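Local coordinates for protein archaemetzincin (Archaeoglobus fulgidus, PDB 3ZVS) that probably acts as a zinc-dependent metalloprotease of the M54 family, with one catalytic and one apparently structural zinc ion and no known natural substrate, at residues S9-S12 / H13-E16; S104-Y107 / R108-V112; K41-A45 / S46-Y50. All blocks are in the same frame, centred on the assembly; numbering follows the deposited sequence.

Interaction 1: S9-S12 / H13-E16; sequences SVNS and HTVE
Asn-11 O takes two backbone N-H groups from the first turn of helix 12-26: Val-15 N at 3.3 Å, well directed, and Thr-14 N, a weak bond with a bent N-H...O angle of 127°. The side chain of Asn-11 adds the N-cap. Its CG stands anti to the backbone N (chi1 -174°), which carries OD1 back over the helix start to accept from His-13 N at 3.1 Å. The N-H points straight at OD1, but the donor sits well above the amide plane, away from the lone pairs. OD1 also lies 3.3 Å from His-13 CD2, the amide and imidazole planes being almost perpendicular. Beyond the cap, Glu-16 N bonds to Ser-12 O. Over one face of the imidazole, toward its rim, a water joins Ser-12 OG to Glu-16 OE2, to which it donates, while His-13 ND1 reaches Glu-16 OE1 in a weak bond. On the inner side, Val-10 CG1 meets Val-15 CG2 at 3.5 Å, the two side chains crossing at about a right angle; Val-15 rests in turn on Ile-5 and Pro-7 of strand 2-7. The side-chain cap thus gives His-13 N an acceptor where no preceding turn supplies one, and the valine pair ties the incoming loop to the first turn.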
# COMPACT_ATOMS: atom_id res chain seq x y z
N SER A 9 -7.15 -8.80 -7.06
CA SER A 9 -7.56 -8.13 -8.30
C SER A 9 -6.57 -7.04 -8.74
O SER A 9 -6.90 -5.85 -8.76
CB SER A 9 -8.94 -7.55 -8.18
OG SER A 9 -9.88 -8.57 -7.83
N VAL A 10 -5.39 -7.48 -9.12
CA VAL A 10 -4.30 -6.58 -9.47
C VAL A 10 -3.47 -7.20 -10.57
O VAL A 10 -3.28 -8.41 -10.63
CB VAL A 10 -3.44 -6.26 -8.22
CG1 VAL A 10 -2.68 -7.48 -7.71
CG2 VAL A 10 -2.49 -5.07 -8.51
N ASN A 11 -2.93 -6.35 -11.44
CA ASN A 11 -2.00 -6.79 -12.50
C ASN A 11 -0.79 -7.52 -11.90
O ASN A 11 -0.13 -7.04 -10.96
CB ASN A 11 -1.52 -5.55 -13.23
CG ASN A 11 -0.67 -5.86 -14.45
OD1 ASN A 11 -0.35 -7.01 -14.75
ND2 ASN A 11 -0.30 -4.82 -15.15
N SER A 12 -0.51 -8.72 -12.42
CA SER A 12 0.62 -9.52 -11.92
C SER A 12 1.95 -8.80 -12.07
O SER A 12 2.86 -9.00 -11.25
CB SER A 12 0.66 -10.88 -12.65
OG SER A 12 0.86 -10.71 -14.03
N HIS A 13 2.05 -7.96 -13.09
CA HIS A 13 3.29 -7.23 -13.36
C HIS A 13 3.53 -6.23 -12.21
O HIS A 13 4.68 -6.02 -11.78
CB HIS A 13 3.25 -6.52 -14.73
CG HIS A 13 3.16 -7.46 -15.89
ND1 HIS A 13 4.21 -8.26 -16.28
CD2 HIS A 13 2.15 -7.74 -16.75
CE1 HIS A 13 3.85 -9.00 -17.31
NE2 HIS A 13 2.60 -8.70 -17.62
N THR A 14 2.45 -5.64 -11.69
CA THR A 14 2.57 -4.66 -10.60
C THR A 14 3.02 -5.32 -9.31
O THR A 14 3.82 -4.78 -8.52
CB THR A 14 1.24 -3.95 -10.43
OG1 THR A 14 0.87 -3.36 -11.68
CG2 THR A 14 1.32 -2.85 -9.36
N VAL A 15 2.53 -6.54 -9.10
CA VAL A 15 3.00 -7.32 -8.00
C VAL A 15 4.50 -7.59 -8.12
O VAL A 15 5.22 -7.52 -7.11
CB VAL A 15 2.20 -8.65 -7.90
CG1 VAL A 15 2.83 -9.58 -6.85
CG2 VAL A 15 0.73 -8.36 -7.60
N GLU A 16 4.96 -7.93 -9.32
CA GLU A 16 6.37 -8.16 -9.58
C GLU A 16 7.20 -6.92 -9.26
O GLU A 16 8.29 -7.05 -8.71
CB GLU A 16 6.60 -8.54 -11.05
CG GLU A 16 6.14 -9.94 -11.43
CD GLU A 16 6.14 -10.20 -12.97
OE1 GLU A 16 6.42 -9.29 -13.79
OE2 GLU A 16 5.84 -11.35 -13.34
O HOH W 1 3.32 -11.20 -14.64

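Interaction 2: S104-Y107 / R108-V112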
# COMPACT_ATOMS: atom_id res chain seq x y z
N SER A 104 4.67 4.98 -17.75
CA SER A 104 4.82 3.74 -17.02
C SER A 104 5.79 3.87 -15.88
O SER A 104 5.62 3.25 -14.84
CB SER A 104 5.31 2.64 -17.95
OG SER A 104 4.45 2.53 -19.06
N GLU A 105 6.86 4.64 -16.08
CA GLU A 105 7.88 4.75 -15.07
C GLU A 105 7.35 5.55 -13.86
O GLU A 105 7.65 5.23 -12.73
CB GLU A 105 9.17 5.35 -15.65
CG GLU A 105 10.32 5.41 -14.67
CD GLU A 105 10.84 4.09 -14.19
OE1 GLU A 105 10.55 3.05 -14.83
OE2 GLU A 105 11.58 4.10 -13.18
N LEU A 106 6.55 6.57 -14.12
CA LEU A 106 5.95 7.34 -13.04
C LEU A 106 4.96 6.47 -12.28
O LEU A 106 4.92 6.52 -11.06
CB LEU A 106 5.26 8.58 -13.60
CG LEU A 106 4.60 9.53 -12.59
CD1 LEU A 106 5.65 10.07 -11.63
CD2 LEU A 106 3.85 10.65 -13.27
N TYR A 107 4.19 5.67 -13.00
CA TYR A 107 3.25 4.76 -12.34
C TYR A 107 4.00 3.83 -11.42
O TYR A 107 3.65 3.64 -10.25
CB TYR A 107 2.51 3.95 -13.38
CG TYR A 107 1.48 3.00 -12.78
CD1 TYR A 107 0.34 3.48 -12.15
CD2 TYR A 107 1.63 1.63 -12.90
CE1 TYR A 107 -0.59 2.59 -11.64
CE2 TYR A 107 0.68 0.74 -12.40
CZ TYR A 107 -0.42 1.25 -11.77
OH TYR A 107 -1.41 0.39 -11.27
N ARG A 108 5.10 3.25 -11.91
CA ARG A 108 5.89 2.35 -11.12
C ARG A 108 6.40 3.04 -9.85
O ARG A 108 6.36 2.49 -8.76
CB ARG A 108 7.07 1.84 -11.95
CG ARG A 108 7.84 0.78 -11.27
CD ARG A 108 9.17 0.52 -11.95
NE ARG A 108 9.74 -0.72 -11.45
CZ ARG A 108 10.48 -0.81 -10.36
NH1 ARG A 108 10.78 0.28 -9.67
NH2 ARG A 108 10.93 -2.01 -9.98
N GLU A 109 6.91 4.25 -10.00
CA GLU A 109 7.45 4.99 -8.88
C GLU A 109 6.36 5.24 -7.82
O GLU A 109 6.58 5.09 -6.62
CB GLU A 109 8.01 6.30 -9.40
CG GLU A 109 8.62 7.12 -8.33
CD GLU A 109 9.17 8.44 -8.84
OE1 GLU A 109 8.45 9.19 -9.51
OE2 GLU A 109 10.33 8.74 -8.48
N ARG A 110 5.16 5.60 -8.28
CA ARG A 110 4.05 5.83 -7.37
C ARG A 110 3.67 4.55 -6.63
O ARG A 110 3.39 4.58 -5.44
CB ARG A 110 2.83 6.29 -8.15
CG ARG A 110 2.96 7.71 -8.70
CD ARG A 110 1.81 8.02 -9.61
NE ARG A 110 1.82 9.42 -10.02
CZ ARG A 110 0.86 10.00 -10.73
NH1 ARG A 110 -0.17 9.30 -11.17
NH2 ARG A 110 0.94 11.28 -11.02
N VAL A 111 3.63 3.43 -7.35
CA VAL A 111 3.28 2.17 -6.71
C VAL A 111 4.25 1.83 -5.58
O VAL A 111 3.85 1.44 -4.48
CB VAL A 111 3.23 1.05 -7.75
CG1 VAL A 111 3.13 -0.30 -7.08
CG2 VAL A 111 2.07 1.26 -8.70
N VAL A 112 5.56 1.94 -5.86
CA VAL A 112 6.55 1.63 -4.84
C VAL A 112 6.40 2.60 -3.64
O VAL A 112 6.37 2.15 -2.48
CB VAL A 112 7.98 1.64 -5.39
CG1 VAL A 112 8.95 1.36 -4.28
CG2 VAL A 112 8.12 0.62 -6.51
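Val-111 CG2 sits over the centre of the Tyr-107 ring, 4.0 Å from its centroid and 12° off the normal, a CH-pi contact one helical turn apart. Tyr-107 CG is anti to its own N (chi1 -178°), which swings the ring under this methyl. On another side of the helix, Leu-106 CD2 lies over one face of the Arg-110 guanidinium, 3.7 Å from Arg-110 NH2, and Leu-106 CD1 touches Glu-109 OE1 at 3.6 Å. Behind these groups, regular i to i+4 bonds fix the spacing, among them Arg-110 N to Leu-106 O at 2.9 Å and Val-111 N to Tyr-107 O at 2.9 Å. The extended Arg-110 chain runs past Leu-106 to a salt bridge from NH2 to Asp-144 and a hydrogen bond from NH1 to Leu-99 O. A methionine in place of Arg-110 would probably leave the Asp-144 carboxylate without its charged mate and Leu-99 O without this donor. Through the Arg-110 to Asp-144 salt bridge, helix 104-122, which farther along carries the zinc-binding HExxH motif, is tied near its start to helix 140-145; Val-111 packs on Thr-14 and Arg-108 on Val-17 of helix 12-26, while Tyr-107 leans on Val-96 and Thr-101 in loops.

Interaction 3: K41-A45 / S46-Y50; sequences KCYNA and SRRQY
Tyr-43 and Tyr-50 sit opposite each other across a non-hydrogen-bonded antiparallel pair, their rings oblique, with planes 52° apart and centroids 5.2 Å from each other. Tyr-43 comes in over one face of the Tyr-50 ring: its CB makes a CH-pi contact 4.0 Å from the centroid, and CD1 lies above the same ring toward the rim. With Tyr-43 CG anti to the backbone N (chi1 175°), the Tyr-43 ring extends toward the turn, side by side with Arg-48, whose CG lies 3.7 Å from Tyr-43 OH. At the strand start, Cys-42 O receives a CA-H...O contact from Tyr-50 CA, and Cys-42 SG forms the disulfide with Cys-54. These strands, 43-44 and 49-51, form a beta hairpin whose turn carries a G1 beta bulge, in which Arg-48 and Gln-49 both face Asn-44 and Arg-48 has a positive phi of 57°. Asn-44 N donates to Gln-49 O at 2.8 Å, whereas Asn-44 O receives weak bonds from the amides of Arg-47, Arg-48 and Gln-49. The Asn-44 amide folds over the turn, where OD1 accepts from Arg-47 N at 3.0 Å, the donor standing above the amide plane. Asn-44 ND2, bonded to Tyr-74 OH, also touches Arg-47 CD at 3.3 Å, the amide and guanidinium planes steeply inclined. Bent at chi3, Arg-47 brings its guanidinium alongside Gln-49 and grips OE1 side-on, with NE at 2.9 Å and NH2 also bonded; OE1 lies in the guanidinium plane, and the paired bonds hold that group in line with it. Bonds from Gln-49 NE2 to Asp-72 and to Asn-79 O fix the turn of the amide from its other end, while Arg-47 forms a cation-pi contact with Tyr-74. Tyr-50 OH hydrogen-bonds to a malonate ion, probably from the crystallisation liquor.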
# COMPACT_ATOMS: atom_id res chain seq x y z
N LYS A 41 -17.70 -9.22 -0.67
CA LYS A 41 -18.19 -8.83 0.65
C LYS A 41 -17.84 -7.38 0.95
O LYS A 41 -18.51 -6.73 1.71
CB LYS A 41 -17.56 -9.69 1.75
CG LYS A 41 -17.90 -11.18 1.68
CD LYS A 41 -19.38 -11.42 1.96
CE LYS A 41 -19.74 -12.91 1.87
NZ LYS A 41 -19.04 -13.72 2.91
N CYS A 42 -16.73 -6.93 0.37
CA CYS A 42 -16.18 -5.62 0.68
C CYS A 42 -16.52 -4.58 -0.38
O CYS A 42 -15.96 -3.50 -0.35
CB CYS A 42 -14.65 -5.71 0.83
SG CYS A 42 -14.07 -6.64 2.27
N TYR A 43 -17.42 -4.90 -1.30
CA TYR A 43 -17.82 -4.01 -2.37
C TYR A 43 -19.00 -3.20 -1.95
O TYR A 43 -20.00 -3.75 -1.46
CB TYR A 43 -18.15 -4.81 -3.65
CG TYR A 43 -18.70 -4.01 -4.83
CD1 TYR A 43 -17.90 -3.10 -5.55
CD2 TYR A 43 -20.02 -4.18 -5.23
CE1 TYR A 43 -18.44 -2.38 -6.63
CE2 TYR A 43 -20.56 -3.46 -6.30
CZ TYR A 43 -19.76 -2.57 -7.00
OH TYR A 43 -20.34 -1.88 -8.05
N ASN A 44 -18.89 -1.89 -2.09
CA ASN A 44 -20.00 -0.97 -1.86
C ASN A 44 -20.58 -0.63 -3.20
O ASN A 44 -20.00 0.12 -3.99
CB ASN A 44 -19.55 0.28 -1.11
CG ASN A 44 -20.67 1.25 -0.85
OD1 ASN A 44 -21.53 1.47 -1.70
ND2 ASN A 44 -20.64 1.87 0.32
N ALA A 45 -21.74 -1.20 -3.47
CA ALA A 45 -22.37 -1.10 -4.78
C ALA A 45 -22.79 0.33 -5.10
O ALA A 45 -22.77 0.74 -6.26
CB ALA A 45 -23.58 -2.01 -4.83
N SER A 46 -23.16 1.08 -4.07
CA SER A 46 -23.55 2.47 -4.25
C SER A 46 -22.38 3.31 -4.74
O SER A 46 -22.52 4.13 -5.64
CB SER A 46 -24.10 3.03 -2.94
OG SER A 46 -24.35 4.41 -3.09
N ARG A 47 -21.20 3.09 -4.16
CA ARG A 47 -20.03 3.90 -4.47
C ARG A 47 -19.18 3.33 -5.61
O ARG A 47 -18.33 4.03 -6.17
CB ARG A 47 -19.16 4.05 -3.22
CG ARG A 47 -19.91 4.72 -2.08
CD ARG A 47 -19.15 4.64 -0.81
NE ARG A 47 -17.92 5.38 -0.97
CZ ARG A 47 -17.44 6.31 -0.16
NH1 ARG A 47 -18.05 6.66 0.94
NH2 ARG A 47 -16.28 6.88 -0.47
N ARG A 48 -19.41 2.06 -5.93
CA ARG A 48 -18.60 1.31 -6.88
C ARG A 48 -17.12 1.32 -6.44
O ARG A 48 -16.20 1.37 -7.27
CB ARG A 48 -18.85 1.83 -8.30
CG ARG A 48 -20.36 1.78 -8.63
CD ARG A 48 -20.75 1.75 -10.13
NE ARG A 48 -22.22 1.82 -10.23
CZ ARG A 48 -22.92 1.87 -11.36
NH1 ARG A 48 -22.31 1.87 -12.54
NH2 ARG A 48 -24.25 1.92 -11.31
N GLN A 49 -16.91 1.25 -5.13
CA GLN A 49 -15.61 1.14 -4.49
C GLN A 49 -15.64 0.05 -3.45
O GLN A 49 -16.71 -0.30 -2.94
CB GLN A 49 -15.23 2.44 -3.76
CG GLN A 49 -15.19 3.67 -4.61
CD GLN A 49 -15.00 4.91 -3.78
OE1 GLN A 49 -15.84 5.22 -2.94
NE2 GLN A 49 -13.91 5.64 -3.98
N TYR A 50 -14.46 -0.45 -3.08
CA TYR A 50 -14.31 -1.44 -2.04
C TYR A 50 -13.87 -0.77 -0.75
O TYR A 50 -13.07 0.19 -0.75
CB TYR A 50 -13.30 -2.53 -2.46
CG TYR A 50 -13.82 -3.43 -3.56
CD1 TYR A 50 -13.90 -2.97 -4.88
CD2 TYR A 50 -14.26 -4.73 -3.28
CE1 TYR A 50 -14.40 -3.79 -5.91
CE2 TYR A 50 -14.74 -5.56 -4.29
CZ TYR A 50 -14.81 -5.10 -5.59
OH TYR A 50 -15.32 -5.93 -6.58

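How the interactions relate
Interactions 1 and 2 touch although they lie far apart in sequence: Thr-14 CG2 meets Val-111 CG1 at 3.9 Å, and Thr-14 OG1 approaches Tyr-107 CE2 at 4.2 Å, so the start of helix 12-26 packs on the start of helix 104-122. Interaction 3 stands apart, its nearest atoms about 6 Å from interaction 1 and about 14 Å from interaction 2. Interaction 2 lies on the helix that bears the catalytic zinc ligands His-117 and His-121; the side chain of Val-111 is about 10 Å from that of Glu-118, the inferred proton acceptor, and that of Arg-110 about 10 Å from that of His-117. Bound malonate hydrogen-bonds to Tyr-50 of interaction 3, and a malonate also lies about 12 Å from the side chain of Val-10.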